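PDB 4EHX: tetraacyldisaccharide 4'-kinase, which probably transfers the gamma-phosphate of ATP to the 4'-position of a tetraacyldisaccharide 1-phosphate, forming lipid IVA as the last step of lipid IVA biosynthesis. Local coordinates for residues L160-R163 with N169-E172; L235-Q240 with L276-D281. All coordinates share one frame; numbering follows the deposited sequence.

Contact 1 (L160-R163 with N169-E172); sequences LKDR and NLRE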
ATOM      1  N   LEU A 160      -8.915  -7.343 -14.291  1.00 31.91           N
ATOM      2  CA  LEU A 160      -8.974  -8.116 -15.539  1.00 35.66           C
ATOM      3  C   LEU A 160     -10.104  -7.670 -16.462  1.00 43.68           C
ATOM      4  O   LEU A 160     -10.089  -7.957 -17.662  1.00 43.06           O
ATOM      5  CB  LEU A 160      -9.117  -9.608 -15.239  1.00 41.62           C
ATOM      6  CG  LEU A 160      -7.972 -10.277 -14.477  1.00 43.03           C
ATOM      7  CD1 LEU A 160      -8.306 -11.731 -14.205  1.00 48.52           C
ATOM      8  CD2 LEU A 160      -6.672 -10.167 -15.262  1.00 44.06           C
ATOM      9  N   LYS A 161     -11.081  -6.966 -15.903  1.00 40.22           N
ATOM     10  CA  LYS A 161     -12.216  -6.502 -16.689  1.00 46.40           C
ATOM     11  C   LYS A 161     -12.154  -5.000 -16.947  1.00 43.68           C
ATOM     12  O   LYS A 161     -13.060  -4.444 -17.555  1.00 45.69           O
ATOM     13  CB  LYS A 161     -13.523  -6.843 -15.967  1.00 53.90           C
ATOM     14  CG  LYS A 161     -13.671  -8.319 -15.618  1.00 71.45           C
ATOM     15  CD  LYS A 161     -14.885  -8.585 -14.729  1.00 76.46           C
ATOM     16  CE  LYS A 161     -14.668  -8.065 -13.317  1.00 75.96           C
ATOM     17  NZ  LYS A 161     -15.713  -8.549 -12.373  1.00 75.20           N
ATOM     18  N   ASP A 162     -11.085  -4.353 -16.489  1.00 37.33           N
ATOM     19  CA  ASP A 162     -11.014  -2.895 -16.456  1.00 35.86           C
ATOM     20  C   ASP A 162     -10.407  -2.303 -17.738  1.00 38.22           C
ATOM     21  O   ASP A 162     -10.015  -3.030 -18.647  1.00 36.22           O
ATOM     22  CB  ASP A 162     -10.195  -2.459 -15.236  1.00 36.69           C
ATOM     23  CG  ASP A 162     -10.671  -1.139 -14.640  1.00 43.65           C
ATOM     24  OD1 ASP A 162     -11.100  -0.255 -15.406  1.00 38.03           O
ATOM     25  OD2 ASP A 162     -10.618  -0.988 -13.397  1.00 44.06           O
ATOM     26  N   ARG A 163     -10.329  -0.976 -17.791  1.00 37.77           N
ATOM     27  CA  ARG A 163      -9.818  -0.267 -18.958  1.00 43.48           C
ATOM     28  C   ARG A 163      -8.793   0.781 -18.544  1.00 35.69           C
ATOM     29  O   ARG A 163      -8.751   1.199 -17.389  1.00 31.74           O
ATOM     30  CB  ARG A 163     -10.967   0.416 -19.708  1.00 37.88           C
ATOM     31  CG  ARG A 163     -11.983  -0.539 -20.318  1.00 58.01           C
ATOM     32  CD  ARG A 163     -13.162   0.222 -20.909  1.00 74.65           C
ATOM     33  NE  ARG A 163     -13.837   1.042 -19.905  1.00 89.47           N
ATOM     34  CZ  ARG A 163     -14.980   1.694 -20.108  1.00 96.63           C
ATOM     35  NH1 ARG A 163     -15.592   1.626 -21.284  1.00 92.48           N
ATOM     36  NH2 ARG A 163     -15.513   2.415 -19.131  1.00101.52           N
ATOM     37  N   ASN A 169      -9.713   2.271 -14.701  1.00 32.29           N
ATOM     38  CA  ASN A 169      -8.756   2.487 -13.620  1.00 33.49           C
ATOM     39  C   ASN A 169      -7.345   1.986 -13.885  1.00 32.49           C
ATOM     40  O   ASN A 169      -6.475   2.118 -13.028  1.00 29.14           O
ATOM     41  CB  ASN A 169      -9.266   1.849 -12.322  1.00 38.31           C
ATOM     42  CG  ASN A 169     -10.624   2.363 -11.925  1.00 44.60           C
ATOM     43  OD1 ASN A 169     -10.763   3.516 -11.520  1.00 44.83           O
ATOM     44  ND2 ASN A 169     -11.637   1.516 -12.050  1.00 41.03           N
ATOM     45  N   LEU A 170      -7.102   1.405 -15.055  1.00 31.53           N
ATOM     46  CA  LEU A 170      -5.782   0.836 -15.318  1.00 29.72           C
ATOM     47  C   LEU A 170      -4.733   1.918 -15.596  1.00 27.99           C
ATOM     48  O   LEU A 170      -4.952   2.833 -16.404  1.00 28.96           O
ATOM     49  CB  LEU A 170      -5.840  -0.175 -16.469  1.00 32.11           C
ATOM     50  CG  LEU A 170      -6.655  -1.444 -16.208  1.00 33.10           C
ATOM     51  CD1 LEU A 170      -6.629  -2.352 -17.435  1.00 30.10           C
ATOM     52  CD2 LEU A 170      -6.123  -2.170 -14.976  1.00 29.92           C
ATOM     53  N   ARG A 171      -3.590   1.815 -14.926  1.00 27.51           N
ATOM     54  CA  ARG A 171      -2.475   2.722 -15.187  1.00 26.59           C
ATOM     55  C   ARG A 171      -1.687   2.267 -16.411  1.00 26.15           C
ATOM     56  O   ARG A 171      -1.001   3.070 -17.041  1.00 25.42           O
ATOM     57  CB  ARG A 171      -1.548   2.821 -13.961  1.00 29.82           C
ATOM     58  CG  ARG A 171      -2.138   3.661 -12.830  1.00 34.95           C
ATOM     59  CD  ARG A 171      -1.136   3.898 -11.700  1.00 47.89           C
ATOM     60  NE  ARG A 171      -0.927   2.700 -10.895  1.00 41.34           N
ATOM     61  CZ  ARG A 171      -0.196   2.667  -9.786  1.00 47.70           C
ATOM     62  NH1 ARG A 171       0.398   3.769  -9.340  1.00 49.56           N
ATOM     63  NH2 ARG A 171      -0.059   1.530  -9.119  1.00 32.30           N
ATOM     64  N   GLU A 172      -1.764   0.967 -16.706  1.00 23.29           N
ATOM     65  CA  GLU A 172      -1.089   0.352 -17.857  1.00 31.84           C
ATOM     66  C   GLU A 172      -1.961  -0.761 -18.401  1.00 28.31           C
ATOM     67  O   GLU A 172      -2.733  -1.365 -17.648  1.00 30.48           O
ATOM     68  CB  GLU A 172       0.219  -0.325 -17.445  1.00 30.41           C
ATOM     69  CG  GLU A 172       1.174   0.490 -16.666  1.00 32.77           C
ATOM     70  CD  GLU A 172       2.490  -0.235 -16.510  1.00 36.13           C
ATOM     71  OE1 GLU A 172       2.778  -0.726 -15.395  1.00 27.42           O
ATOM     72  OE2 GLU A 172       3.228  -0.328 -17.518  1.00 27.20           O
TER
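Asp162 OD1 takes two backbone N-H groups at once, one from the next residue, Arg163, and one from Asn169 across the loop. Asn169 N reaches OD1 of Asp162 at 3.0 Å along an almost straight path, descending on the carboxylate from above its plane, while the N-H of Arg163 uses the anti lone pair of the same oxygen. The second oxygen is held as well: Asn169 ND2 donates to Asp162 OD2 over 3.0 Å. This bond lies in the amide plane of Asn169 and meets the syn lone pair of OD2, with the amide and carboxylate standing 87° apart. Asn169 thus grips both carboxylate oxygens, one through its backbone and the other through its side chain. Three bonds together should fix the rotation of the Asp162 carboxylate.

Next to this polar cluster, Leu170 N donates to Arg163 O at 2.9 Å. Leu170 then folds back over Asp162, its CG 3.8 Å from CB of Asp162 and its CD1 3.7 Å from the carbonyl O of Asp162. With chi1 at -66°, CG of Leu170 stands beside its own backbone N, on the side where Asp162 lies.

Beyond the turn, Asn169 is joined by a backbone hydrogen bond to Val46 and also touches it with its side chain. The loop between helix 157-160 and strand 182-186, closed through Asp162, therefore packs against the predicted ATP-binding P-loop of this kinase.

Contact 2 (L235-Q240 with L276-D281); sequences LGDNGQ and LTTPKD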
ATOM      1  N   LEU A 235     -12.825  10.479   4.330  1.00122.16           N
ATOM      2  CA  LEU A 235     -12.995  10.574   2.880  1.00130.92           C
ATOM      3  C   LEU A 235     -14.129   9.671   2.395  1.00132.50           C
ATOM      4  O   LEU A 235     -15.057   9.371   3.146  1.00133.58           O
ATOM      5  CB  LEU A 235     -11.688  10.304   2.112  1.00130.50           C
ATOM      6  CG  LEU A 235     -10.967   8.957   2.194  1.00125.37           C
ATOM      7  CD1 LEU A 235     -11.615   7.933   1.290  1.00123.23           C
ATOM      8  CD2 LEU A 235      -9.477   9.119   1.884  1.00121.43           C
ATOM      9  N   GLY A 236     -14.047   9.240   1.142  1.00128.52           N
ATOM     10  CA  GLY A 236     -15.084   8.416   0.549  1.00124.19           C
ATOM     11  C   GLY A 236     -15.164   7.018   1.130  1.00118.71           C
ATOM     12  O   GLY A 236     -16.037   6.235   0.745  1.00121.03           O
ATOM     13  N   ASP A 237     -14.256   6.695   2.049  1.00106.74           N
ATOM     14  CA  ASP A 237     -14.294   5.404   2.728  1.00 93.19           C
ATOM     15  C   ASP A 237     -15.621   5.233   3.445  1.00 88.69           C
ATOM     16  O   ASP A 237     -15.942   4.147   3.914  1.00 85.58           O
ATOM     17  CB  ASP A 237     -13.147   5.258   3.725  1.00 94.71           C
ATOM     18  CG  ASP A 237     -11.798   5.098   3.051  1.00100.83           C
ATOM     19  OD1 ASP A 237     -11.762   4.879   1.821  1.00102.25           O
ATOM     20  OD2 ASP A 237     -10.773   5.184   3.762  1.00102.08           O
ATOM     21  N   ASN A 238     -16.380   6.321   3.542  1.00 92.64           N
ATOM     22  CA  ASN A 238     -17.761   6.262   4.003  1.00 97.83           C
ATOM     23  C   ASN A 238     -18.499   4.984   3.637  1.00 92.58           C
ATOM     24  O   ASN A 238     -19.015   4.277   4.506  1.00 91.01           O
ATOM     25  CB  ASN A 238     -18.568   7.406   3.375  1.00104.18           C
ATOM     26  CG  ASN A 238     -20.067   7.251   3.576  1.00105.71           C
ATOM     27  OD1 ASN A 238     -20.519   6.710   4.585  1.00100.82           O
ATOM     28  ND2 ASN A 238     -20.845   7.728   2.608  1.00108.88           N
ATOM     29  N   GLY A 239     -18.520   4.683   2.342  1.00 81.35           N
ATOM     30  CA  GLY A 239     -19.212   3.512   1.840  1.00 76.50           C
ATOM     31  C   GLY A 239     -18.465   2.254   2.240  1.00 68.50           C
ATOM     32  O   GLY A 239     -19.048   1.341   2.829  1.00 71.56           O
ATOM     33  N   GLN A 240     -17.177   2.202   1.914  1.00 62.38           N
ATOM     34  CA  GLN A 240     -16.351   1.030   2.196  1.00 68.77           C
ATOM     35  C   GLN A 240     -16.298   0.722   3.696  1.00 72.52           C
ATOM     36  O   GLN A 240     -16.651  -0.378   4.131  1.00 72.05           O
ATOM     37  CB  GLN A 240     -14.935   1.235   1.650  1.00 76.21           C
ATOM     38  CG  GLN A 240     -14.347   0.017   0.944  1.00 85.06           C
ATOM     39  CD  GLN A 240     -15.056  -0.302  -0.362  1.00 95.25           C
ATOM     40  OE1 GLN A 240     -15.210   0.562  -1.228  1.00 95.75           O
ATOM     41  NE2 GLN A 240     -15.499  -1.548  -0.508  1.00 97.42           N
ATOM     42  N   LEU A 276     -14.088   4.329  16.155  1.00 30.53           N
ATOM     43  CA  LEU A 276     -13.416   3.577  15.099  1.00 27.42           C
ATOM     44  C   LEU A 276     -13.291   4.452  13.869  1.00 34.29           C
ATOM     45  O   LEU A 276     -14.226   5.167  13.511  1.00 38.29           O
ATOM     46  CB  LEU A 276     -14.196   2.307  14.747  1.00 31.25           C
ATOM     47  CG  LEU A 276     -14.333   1.313  15.898  1.00 41.58           C
ATOM     48  CD1 LEU A 276     -14.946   0.010  15.408  1.00 42.83           C
ATOM     49  CD2 LEU A 276     -12.968   1.076  16.533  1.00 39.89           C
ATOM     50  N   THR A 277     -12.129   4.403  13.230  1.00 29.45           N
ATOM     51  CA  THR A 277     -11.896   5.156  12.009  1.00 29.73           C
ATOM     52  C   THR A 277     -10.896   4.374  11.162  1.00 32.27           C
ATOM     53  O   THR A 277     -10.571   3.225  11.490  1.00 29.95           O
ATOM     54  CB  THR A 277     -11.386   6.583  12.306  1.00 30.29           C
ATOM     55  OG1 THR A 277     -11.277   7.323  11.083  1.00 30.40           O
ATOM     56  CG2 THR A 277     -10.015   6.542  13.017  1.00 26.45           C
ATOM     57  N   THR A 278     -10.431   4.973  10.068  1.00 30.53           N
ATOM     58  CA  THR A 278      -9.484   4.295   9.178  1.00 27.89           C
ATOM     59  C   THR A 278      -8.045   4.603   9.579  1.00 32.16           C
ATOM     60  O   THR A 278      -7.779   5.615  10.214  1.00 32.06           O
ATOM     61  CB  THR A 278      -9.669   4.717   7.700  1.00 38.32           C
ATOM     62  OG1 THR A 278      -9.232   6.075   7.530  1.00 38.14           O
ATOM     63  CG2 THR A 278     -11.130   4.592   7.273  1.00 41.34           C
ATOM     64  N   PRO A 279      -7.099   3.737   9.185  1.00 34.98           N
ATOM     65  CA  PRO A 279      -5.697   4.019   9.528  1.00 30.98           C
ATOM     66  C   PRO A 279      -5.206   5.364   8.982  1.00 31.84           C
ATOM     67  O   PRO A 279      -4.435   6.053   9.656  1.00 33.90           O
ATOM     68  CB  PRO A 279      -4.945   2.847   8.894  1.00 31.14           C
ATOM     69  CG  PRO A 279      -5.954   1.717   8.933  1.00 37.19           C
ATOM     70  CD  PRO A 279      -7.280   2.381   8.638  1.00 38.89           C
ATOM     71  N   LYS A 280      -5.651   5.738   7.787  1.00 29.74           N
ATOM     72  CA  LYS A 280      -5.263   7.020   7.204  1.00 37.14           C
ATOM     73  C   LYS A 280      -5.763   8.197   8.038  1.00 38.28           C
ATOM     74  O   LYS A 280      -5.117   9.243   8.100  1.00 40.48           O
ATOM     75  CB  LYS A 280      -5.766   7.155   5.765  1.00 49.86           C
ATOM     76  CG  LYS A 280      -5.375   8.481   5.119  1.00 69.97           C
ATOM     77  CD  LYS A 280      -5.914   8.622   3.704  1.00 84.51           C
ATOM     78  CE  LYS A 280      -5.534   9.976   3.113  1.00 90.90           C
ATOM     79  NZ  LYS A 280      -6.101  10.178   1.750  1.00 97.36           N
ATOM     80  N   ASP A 281      -6.926   8.036   8.661  1.00 29.93           N
ATOM     81  CA  ASP A 281      -7.433   9.059   9.577  1.00 32.22           C
ATOM     82  C   ASP A 281      -6.709   8.990  10.919  1.00 35.84           C
ATOM     83  O   ASP A 281      -6.387  10.011  11.536  1.00 35.94           O
ATOM     84  CB  ASP A 281      -8.931   8.870   9.804  1.00 39.41           C
ATOM     85  CG  ASP A 281      -9.749   9.198   8.578  1.00 50.56           C
ATOM     86  OD1 ASP A 281      -9.818  10.393   8.225  1.00 55.08           O
ATOM     87  OD2 ASP A 281     -10.328   8.269   7.980  1.00 45.36           O
TER
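This is a light, van der Waals contact at the surface, where two neighbouring parallel strands, 229-233 and 275-277, give way to the starts of helices 237-248 and 279-282. Asp237 meets Thr278 and Leu235 meets Lys280. The carboxylate of Asp237 approaches a methyl group, OD2 lying 3.6 Å from CG2 of Thr278. The threonine hydroxyl is engaged within its own segment: Thr278 OG1 is modelled donating to Asp281 OD2 over 2.5 Å, too short for the length to be trusted, and it accepts from the backbone N of Asp281 at 3.2 Å. A chi1 of 70° sets OG1 between the backbone N and the carbonyl carbon of Thr278, over the first turn of the helix, and leaves CG2 anti to the carbonyl carbon, facing Asp237.

Asp281 OD2 has a further donor in Gly234 N, which ties the helix start to the loop leading into 235-240. OD2 of Asp237 lies 5.2 Å from OD2 of Asp281, so the two carboxylates may raise each other's affinity for a proton.

Lys280, fully extended, crosses Leu235 at about a right angle; its NZ is 3.5 Å from CD2 of Leu235, a residue that is poorly ordered. Thr278 is the N-cap of helix 279-282, and the whole is a strand-turn-helix arrangement repeated on adjacent parallel strands.

How the contacts relate
The two contacts illustrate how chemistry follows place. Contact 1 is partly buried and brings two parts of one loop only six residues apart together, so polar bonds across it shape a local turn. Contact 2 lies at the surface and joins strand-to-helix junctions 36 residues apart; its side-chain hydrogen bonds run within 276-281 or outside both segments, and what crosses is van der Waals touching of charged groups on methyls. An aspartate carboxylate takes part in both, clamped by the opposite segment in the first and resting on a methyl in the second. Their centres are 24 Å apart without touching, yet 169-172 borders the predicted ATP site and the side chain of Asp237 is about 8 Å from Gly48.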